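Local atomic coordinates of post-proline cleaving enzyme (Rickettsia typhi, PDB entry 4HVT), a protein that probably cleaves oligopeptides on the carboxyl side of proline residues, acting as a serine peptidase of the prolyl oligopeptidase family. Residues 216-220 / 231-236; 256-260 / 271-277. All blocks are in the same frame, centred on the assembly; numbering follows the deposited sequence.

Contact 1: residues 216-220 / 231-236; sequences NSLYI and KKLFEV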
ATOM      1  N   ASN A 216      13.633   8.296 -14.692  1.00 10.04           N
ATOM      2  CA  ASN A 216      14.991   7.852 -14.515  1.00 10.37           C
ATOM      3  C   ASN A 216      15.976   8.943 -14.039  1.00 10.49           C
ATOM      4  O   ASN A 216      17.159   8.650 -13.843  1.00 10.30           O
ATOM      5  CB  ASN A 216      15.544   7.211 -15.794  1.00 11.02           C
ATOM      6  CG  ASN A 216      15.865   8.239 -16.877  1.00 11.82           C
ATOM      7  OD1 ASN A 216      15.408   9.381 -16.857  1.00 11.69           O
ATOM      8  ND2 ASN A 216      16.662   7.837 -17.835  1.00 14.11           N
ATOM      9  N   SER A 217      15.502  10.154 -13.838  1.00 10.21           N
ATOM     10  CA  SER A 217      16.426  11.283 -13.544  1.00 10.37           C
ATOM     11  C   SER A 217      16.035  12.074 -12.341  1.00 10.15           C
ATOM     12  O   SER A 217      14.855  12.090 -12.005  1.00 10.30           O
ATOM     13  CB  SER A 217      16.496  12.212 -14.748  1.00 10.86           C
ATOM     14  OG  SER A 217      16.927  11.511 -15.898  1.00 10.86           O
ATOM     15  N   LEU A 218      17.000  12.753 -11.720  1.00  9.90           N
ATOM     16  CA  LEU A 218      16.747  13.733 -10.685  1.00  9.74           C
ATOM     17  C   LEU A 218      17.244  15.053 -11.168  1.00 10.08           C
ATOM     18  O   LEU A 218      18.339  15.117 -11.764  1.00 10.24           O
ATOM     19  CB  LEU A 218      17.527  13.351  -9.416  1.00  9.77           C
ATOM     20  CG  LEU A 218      17.069  12.060  -8.695  1.00  9.66           C
ATOM     21  CD1 LEU A 218      17.968  11.726  -7.491  1.00  9.74           C
ATOM     22  CD2 LEU A 218      15.618  12.179  -8.269  1.00  9.81           C
ATOM     23  N   TYR A 219      16.445  16.073 -10.940  1.00  9.98           N
ATOM     24  CA  TYR A 219      16.736  17.476 -11.253  1.00 10.29           C
ATOM     25  C   TYR A 219      16.666  18.330  -9.985  1.00 10.47           C
ATOM     26  O   TYR A 219      15.841  18.090  -9.059  1.00  9.95           O
ATOM     27  CB  TYR A 219      15.728  18.029 -12.239  1.00 10.67           C
ATOM     28  CG  TYR A 219      15.910  17.602 -13.695  1.00 10.84           C
ATOM     29  CD1 TYR A 219      15.471  16.334 -14.183  1.00 10.80           C
ATOM     30  CD2 TYR A 219      16.506  18.442 -14.596  1.00 11.47           C
ATOM     31  CE1 TYR A 219      15.634  15.981 -15.493  1.00 11.20           C
ATOM     32  CE2 TYR A 219      16.680  18.073 -15.954  1.00 11.87           C
ATOM     33  CZ  TYR A 219      16.257  16.872 -16.402  1.00 11.86           C
ATOM     34  OH  TYR A 219      16.454  16.579 -17.763  1.00 12.85           O
ATOM     35  N   ILE A 220      17.533  19.342  -9.956  1.00 10.96           N
ATOM     36  CA  ILE A 220      17.478  20.386  -8.926  1.00 11.40           C
ATOM     37  C   ILE A 220      16.970  21.672  -9.600  1.00 11.44           C
ATOM     38  O   ILE A 220      17.384  22.028 -10.718  1.00 11.68           O
ATOM     39  CB  ILE A 220      18.857  20.546  -8.215  1.00 12.10           C
ATOM     40  CG1 ILE A 220      18.799  21.485  -7.038  1.00 12.91           C
ATOM     41  CG2 ILE A 220      19.917  20.979  -9.190  1.00 12.83           C
ATOM     42  CD1 ILE A 220      20.041  21.398  -6.119  1.00 13.02           C
ATOM     43  N   LYS A 231      18.713  21.800 -13.494  1.00 16.37           N
ATOM     44  CA  LYS A 231      19.899  21.041 -13.710  1.00 16.93           C
ATOM     45  C   LYS A 231      19.714  19.584 -13.364  1.00 14.87           C
ATOM     46  O   LYS A 231      19.412  19.231 -12.252  1.00 13.42           O
ATOM     47  CB  LYS A 231      21.062  21.662 -12.910  1.00 19.08           C
ATOM     48  CG  LYS A 231      21.392  23.097 -13.298  1.00 22.94           C
ATOM     49  CD  LYS A 231      22.282  23.198 -14.536  1.00 26.68           C
ATOM     50  CE  LYS A 231      22.710  24.647 -14.873  1.00 31.01           C
ATOM     51  NZ  LYS A 231      23.238  25.420 -13.714  1.00 32.97           N
ATOM     52  N   LYS A 232      19.974  18.723 -14.329  1.00 14.40           N
ATOM     53  CA  LYS A 232      19.976  17.284 -14.094  1.00 14.37           C
ATOM     54  C   LYS A 232      21.150  16.914 -13.190  1.00 14.63           C
ATOM     55  O   LYS A 232      22.308  17.262 -13.500  1.00 15.52           O
ATOM     56  CB  LYS A 232      20.063  16.488 -15.402  1.00 15.01           C
ATOM     57  CG  LYS A 232      19.986  14.991 -15.113  1.00 15.25           C
ATOM     58  CD  LYS A 232      19.899  14.138 -16.349  1.00 16.58           C
ATOM     59  CE  LYS A 232      18.576  14.152 -16.959  1.00 17.05           C
ATOM     60  NZ  LYS A 232      18.606  13.130 -18.081  1.00 16.91           N
ATOM     61  N   LEU A 233      20.880  16.198 -12.106  1.00 14.15           N
ATOM     62  CA  LEU A 233      21.945  15.757 -11.204  1.00 14.88           C
ATOM     63  C   LEU A 233      22.276  14.291 -11.264  1.00 14.43           C
ATOM     64  O   LEU A 233      23.386  13.880 -10.818  1.00 14.06           O
ATOM     65  CB  LEU A 233      21.581  16.066  -9.762  1.00 16.18           C
ATOM     66  CG  LEU A 233      21.440  17.544  -9.428  1.00 17.56           C
ATOM     67  CD1 LEU A 233      21.260  17.682  -7.943  1.00 17.94           C
ATOM     68  CD2 LEU A 233      22.625  18.396  -9.911  1.00 18.42           C
ATOM     69  N   PHE A 234      21.343  13.464 -11.743  1.00 13.77           N
ATOM     70  CA  PHE A 234      21.531  12.030 -11.614  1.00 14.79           C
ATOM     71  C   PHE A 234      20.613  11.351 -12.609  1.00 14.56           C
ATOM     72  O   PHE A 234      19.528  11.852 -12.843  1.00 13.29           O
ATOM     73  CB  PHE A 234      21.261  11.527 -10.189  1.00 16.32           C
ATOM     74  CG  PHE A 234      21.824  10.161  -9.956  1.00 19.13           C
ATOM     75  CD1 PHE A 234      23.210   9.953 -10.002  1.00 23.02           C
ATOM     76  CD2 PHE A 234      20.980   9.051  -9.846  1.00 21.17           C
ATOM     77  CE1 PHE A 234      23.760   8.654  -9.871  1.00 24.95           C
ATOM     78  CE2 PHE A 234      21.495   7.786  -9.711  1.00 21.73           C
ATOM     79  CZ  PHE A 234      22.879   7.571  -9.718  1.00 24.87           C
ATOM     80  N   GLU A 235      21.103  10.259 -13.219  1.00 15.03           N
ATOM     81  CA  GLU A 235      20.288   9.451 -14.124  1.00 15.94           C
ATOM     82  C   GLU A 235      20.608   7.992 -13.928  1.00 15.11           C
ATOM     83  O   GLU A 235      21.780   7.625 -13.712  1.00 16.72           O
ATOM     84  CB  GLU A 235      20.490   9.850 -15.583  1.00 18.39           C
ATOM     85  CG  GLU A 235      19.620   9.079 -16.550  1.00 21.78           C
ATOM     86  CD  GLU A 235      19.986   9.349 -18.019  1.00 25.80           C
ATOM     87  OE1 GLU A 235      20.197  10.518 -18.375  1.00 28.04           O
ATOM     88  OE2 GLU A 235      20.053   8.381 -18.800  1.00 30.86           O
ATOM     89  N   VAL A 236      19.585   7.138 -13.898  1.00 13.20           N
ATOM     90  CA  VAL A 236      19.854   5.695 -13.847  1.00 12.79           C
ATOM     91  C   VAL A 236      19.672   5.029 -15.217  1.00 12.84           C
ATOM     92  O   VAL A 236      18.917   5.509 -16.083  1.00 12.41           O
ATOM     93  CB  VAL A 236      18.940   4.969 -12.814  1.00 12.22           C
ATOM     94  CG1 VAL A 236      19.188   5.449 -11.390  1.00 12.32           C
ATOM     95  CG2 VAL A 236      17.491   5.112 -13.184  1.00 12.01           C
TER
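Lys-232 lies against Tyr-219 and Ser-217 of the partner strand, beside a classic beta bulge in the antiparallel hairpin that forms the outer half of one four-stranded sheet of the N-terminal beta-propeller. At the bulge Leu-233 and Phe-234 both face Leu-218, whose O accepts a bond of 2.8 Å from Leu-233 N and a weak one of 3.4 Å from Phe-234 N. The extra residue sets Lys-232 opposite Tyr-219 as a non-hydrogen-bonded pair.

From there the lysine runs along the sheet. Lys-232 CB sits over the face of the Tyr-219 ring in a CH-pi contact, 4.1 Å from the centroid. Lys-232 CG is anti to the backbone N (chi1 -177°) and passes near Leu-218 O, CD heads for Ser-217, and a bend at chi3 of -76° brings Lys-232 CE within 3.3 Å of Tyr-219 OH. NZ then gathers three partners: a weak bond to Ser-217 OG, a salt bridge to Glu-235 and another to Glu-208, which also takes a hydrogen bond from Tyr-219 OH. On the other side of the sheet, Leu-233 CD1 meets Ile-220 CB at 3.7 Å. Lys-232 NZ approaches Glu-235 OE1 at 3.1 Å from above the carboxylate plane.

Contact 2: residues 256-260 / 271-277; sequences SLIFI and NYILDTK
Ser-256 meets Thr-276 and Lys-277 where this regular antiparallel hairpin of the beta-propeller starts. Its O accepts the Thr-276 N-H at 3.0 Å, while its OG, placed between the backbone N and the carbonyl carbon (chi1 55°), takes a hydrogen bond of 3.2 Å from Lys-277 NZ. Lys-277 NZ also forms a salt bridge with Asp-275 OD1, which it meets on the syn side at 2.9 Å, so the lysine ties the serine to the aspartate.

Leu-257 runs alongside Asp-275, its CD2 resting 3.5 Å from the carboxylate carbon CG and also touching CG2 of Ile-273. Ile-258 forms a hydrogen-bonded pair with Leu-274; the bond from Leu-274 N to Ile-258 O, 2.8 Å long, is nearly straight (173°). Phe-259 returns to the face of Leu-257, where CE1 and CZ of its ring lie against the side chain of Asn-271, the ring and amide planes 39° apart. Asn-271 OD1 is hydrogen-bonded to Ser-261. Ile-260 pairs with Tyr-272 through two backbone bonds and sends CD1 to Leu-274 CB at 3.7 Å, while its O lies at the edge of the tyrosine ring.

These are the two central strands of a four-stranded antiparallel sheet: strand 242-247 flanks the first and strand 282-285 the second. Ile-258 and Ile-260 also pack on side chains of strand 242-247, and Tyr-272 on Leu-283 and Lys-285.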
ATOM      1  N   SER A 256      20.377  19.517   4.355  1.00 16.06           N
ATOM      2  CA  SER A 256      21.218  19.500   3.214  1.00 15.43           C
ATOM      3  C   SER A 256      21.731  18.107   2.818  1.00 15.17           C
ATOM      4  O   SER A 256      22.498  17.967   1.843  1.00 17.79           O
ATOM      5  CB  SER A 256      22.413  20.396   3.490  1.00 15.39           C
ATOM      6  OG  SER A 256      23.143  20.057   4.677  1.00 14.88           O
ATOM      7  N   LEU A 257      21.448  17.106   3.620  1.00 12.54           N
ATOM      8  CA  LEU A 257      21.866  15.775   3.248  1.00 11.78           C
ATOM      9  C   LEU A 257      20.660  15.103   2.601  1.00 10.41           C
ATOM     10  O   LEU A 257      19.654  14.869   3.244  1.00  9.76           O
ATOM     11  CB  LEU A 257      22.380  15.008   4.465  1.00 12.10           C
ATOM     12  CG  LEU A 257      23.704  15.571   5.041  1.00 12.84           C
ATOM     13  CD1 LEU A 257      23.869  14.930   6.416  1.00 13.54           C
ATOM     14  CD2 LEU A 257      24.961  15.385   4.137  1.00 13.68           C
ATOM     15  N   ILE A 258      20.820  14.734   1.338  1.00  9.97           N
ATOM     16  CA  ILE A 258      19.805  14.081   0.569  1.00  9.58           C
ATOM     17  C   ILE A 258      20.191  12.635   0.290  1.00  9.14           C
ATOM     18  O   ILE A 258      21.336  12.354  -0.132  1.00  9.46           O
ATOM     19  CB  ILE A 258      19.570  14.861  -0.780  1.00  9.68           C
ATOM     20  CG1 ILE A 258      19.161  16.337  -0.530  1.00 10.56           C
ATOM     21  CG2 ILE A 258      18.603  14.109  -1.698  1.00  9.50           C
ATOM     22  CD1 ILE A 258      17.818  16.552   0.097  1.00 11.26           C
ATOM     23  N   PHE A 259      19.234  11.719   0.529  1.00  8.47           N
ATOM     24  CA  PHE A 259      19.399  10.312   0.245  1.00  8.06           C
ATOM     25  C   PHE A 259      18.886  10.075  -1.150  1.00  7.93           C
ATOM     26  O   PHE A 259      17.713  10.264  -1.424  1.00  7.60           O
ATOM     27  CB  PHE A 259      18.603   9.524   1.297  1.00  7.94           C
ATOM     28  CG  PHE A 259      18.634   8.000   1.123  1.00  7.69           C
ATOM     29  CD1 PHE A 259      19.797   7.273   1.352  1.00  7.71           C
ATOM     30  CD2 PHE A 259      17.506   7.326   0.827  1.00  7.59           C
ATOM     31  CE1 PHE A 259      19.834   5.902   1.243  1.00  7.67           C
ATOM     32  CE2 PHE A 259      17.529   5.930   0.747  1.00  7.48           C
ATOM     33  CZ  PHE A 259      18.678   5.219   0.934  1.00  7.65           C
ATOM     34  N   ILE A 260      19.773   9.609  -2.012  1.00  8.13           N
ATOM     35  CA  ILE A 260      19.407   9.253  -3.406  1.00  8.50           C
ATOM     36  C   ILE A 260      19.394   7.760  -3.478  1.00  8.23           C
ATOM     37  O   ILE A 260      20.377   7.132  -3.104  1.00  8.21           O
ATOM     38  CB  ILE A 260      20.413   9.807  -4.380  1.00  9.23           C
ATOM     39  CG1 ILE A 260      20.270  11.360  -4.389  1.00 10.19           C
ATOM     40  CG2 ILE A 260      20.187   9.235  -5.756  1.00  9.35           C
ATOM     41  CD1 ILE A 260      21.256  12.004  -5.322  1.00 11.11           C
ATOM     42  N   ASN A 271      22.709   3.305  -3.528  1.00  9.95           N
ATOM     43  CA  ASN A 271      22.259   4.451  -2.738  1.00  9.56           C
ATOM     44  C   ASN A 271      23.432   5.429  -2.534  1.00  9.39           C
ATOM     45  O   ASN A 271      24.624   5.025  -2.508  1.00  9.27           O
ATOM     46  CB  ASN A 271      21.757   4.022  -1.358  1.00  9.64           C
ATOM     47  CG  ASN A 271      20.537   3.168  -1.407  1.00  9.77           C
ATOM     48  OD1 ASN A 271      19.620   3.482  -2.089  1.00  9.80           O
ATOM     49  ND2 ASN A 271      20.523   2.110  -0.649  1.00 10.22           N
ATOM     50  N   TYR A 272      23.110   6.700  -2.405  1.00  9.27           N
ATOM     51  CA  TYR A 272      24.096   7.749  -2.297  1.00  9.87           C
ATOM     52  C   TYR A 272      23.667   8.842  -1.297  1.00  9.67           C
ATOM     53  O   TYR A 272      22.508   9.053  -1.049  1.00  9.08           O
ATOM     54  CB  TYR A 272      24.309   8.490  -3.629  1.00 10.16           C
ATOM     55  CG  TYR A 272      24.597   7.573  -4.801  1.00 10.65           C
ATOM     56  CD1 TYR A 272      23.595   6.849  -5.416  1.00 10.93           C
ATOM     57  CD2 TYR A 272      25.877   7.502  -5.292  1.00 11.75           C
ATOM     58  CE1 TYR A 272      23.892   6.027  -6.491  1.00 11.39           C
ATOM     59  CE2 TYR A 272      26.168   6.670  -6.355  1.00 12.08           C
ATOM     60  CZ  TYR A 272      25.143   5.941  -6.915  1.00 12.25           C
ATOM     61  OH  TYR A 272      25.440   5.103  -8.011  1.00 13.99           O
ATOM     62  N   ILE A 273      24.662   9.531  -0.775  1.00  9.77           N
ATOM     63  CA  ILE A 273      24.410  10.774  -0.103  1.00 10.14           C
ATOM     64  C   ILE A 273      24.764  11.893  -1.038  1.00 10.49           C
ATOM     65  O   ILE A 273      25.900  11.958  -1.517  1.00 10.22           O
ATOM     66  CB  ILE A 273      25.262  10.940   1.187  1.00 10.51           C
ATOM     67  CG1 ILE A 273      24.945   9.802   2.170  1.00 10.57           C
ATOM     68  CG2 ILE A 273      24.969  12.266   1.900  1.00 10.91           C
ATOM     69  CD1 ILE A 273      25.785   9.865   3.413  1.00 11.03           C
ATOM     70  N   LEU A 274      23.817  12.787  -1.267  1.00 10.67           N
ATOM     71  CA  LEU A 274      24.060  14.054  -2.005  1.00 11.42           C
ATOM     72  C   LEU A 274      24.113  15.142  -0.943  1.00 12.16           C
ATOM     73  O   LEU A 274      23.140  15.385  -0.189  1.00 11.58           O
ATOM     74  CB  LEU A 274      22.966  14.365  -2.985  1.00 11.21           C
ATOM     75  CG  LEU A 274      23.046  15.696  -3.685  1.00 12.07           C
ATOM     76  CD1 LEU A 274      24.119  15.739  -4.760  1.00 12.99           C
ATOM     77  CD2 LEU A 274      21.719  16.011  -4.289  1.00 12.11           C
ATOM     78  N   ASP A 275      25.268  15.786  -0.831  1.00 13.81           N
ATOM     79  CA  ASP A 275      25.456  16.823   0.164  1.00 14.95           C
ATOM     80  C   ASP A 275      25.348  18.161  -0.577  1.00 15.83           C
ATOM     81  O   ASP A 275      26.111  18.374  -1.581  1.00 16.66           O
ATOM     82  CB  ASP A 275      26.851  16.654   0.777  1.00 16.33           C
ATOM     83  CG  ASP A 275      27.010  17.313   2.082  1.00 17.94           C
ATOM     84  OD1 ASP A 275      26.359  18.341   2.286  1.00 17.87           O
ATOM     85  OD2 ASP A 275      27.903  16.862   2.869  1.00 20.11           O
ATOM     86  N   THR A 276      24.438  19.033  -0.145  1.00 15.65           N
ATOM     87  CA  THR A 276      24.072  20.214  -0.988  1.00 16.31           C
ATOM     88  C   THR A 276      24.631  21.557  -0.508  1.00 17.99           C
ATOM     89  O   THR A 276      24.341  22.595  -1.092  1.00 19.47           O
ATOM     90  CB  THR A 276      22.548  20.356  -1.139  1.00 15.63           C
ATOM     91  OG1 THR A 276      21.974  20.489   0.154  1.00 16.44           O
ATOM     92  CG2 THR A 276      21.869  19.102  -1.754  1.00 14.77           C
ATOM     93  N   LYS A 277      25.460  21.550   0.528  1.00 18.32           N
ATOM     94  CA  LYS A 277      25.785  22.822   1.205  1.00 18.98           C
ATOM     95  C   LYS A 277      27.117  23.396   0.819  1.00 20.15           C
ATOM     96  O   LYS A 277      27.423  24.527   1.246  1.00 21.45           O
ATOM     97  CB  LYS A 277      25.606  22.691   2.730  1.00 19.36           C
ATOM     98  CG  LYS A 277      26.368  21.569   3.377  1.00 19.47           C
ATOM     99  CD  LYS A 277      26.141  21.545   4.891  1.00 19.03           C
ATOM    100  CE  LYS A 277      26.821  20.346   5.544  1.00 18.79           C
ATOM    101  NZ  LYS A 277      26.146  19.082   5.032  1.00 17.94           N
TER

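In the fold
Contact 1 closes before contact 2 opens along the chain, and their centres lie about 13 Å apart in the N-terminal beta-propeller. Each belongs to its own four-stranded antiparallel sheet, consistent with successive blades: 217-222 and 231-235 are the last two strands of one, 257-263 and 269-275 the middle two of the next. The facing sides meet through apolar side chains. Phe-234 CZ comes within 3.7 Å of Tyr-272 CE1, with the ring planes at about 55°, and Leu-218 CD1 reaches Ile-260 CG2 at 3.8 Å. Strand 242-247, the first of the second sheet, adds Val-243 to this interface, so the two hairpins share one hydrophobic layer between adjacent sheets.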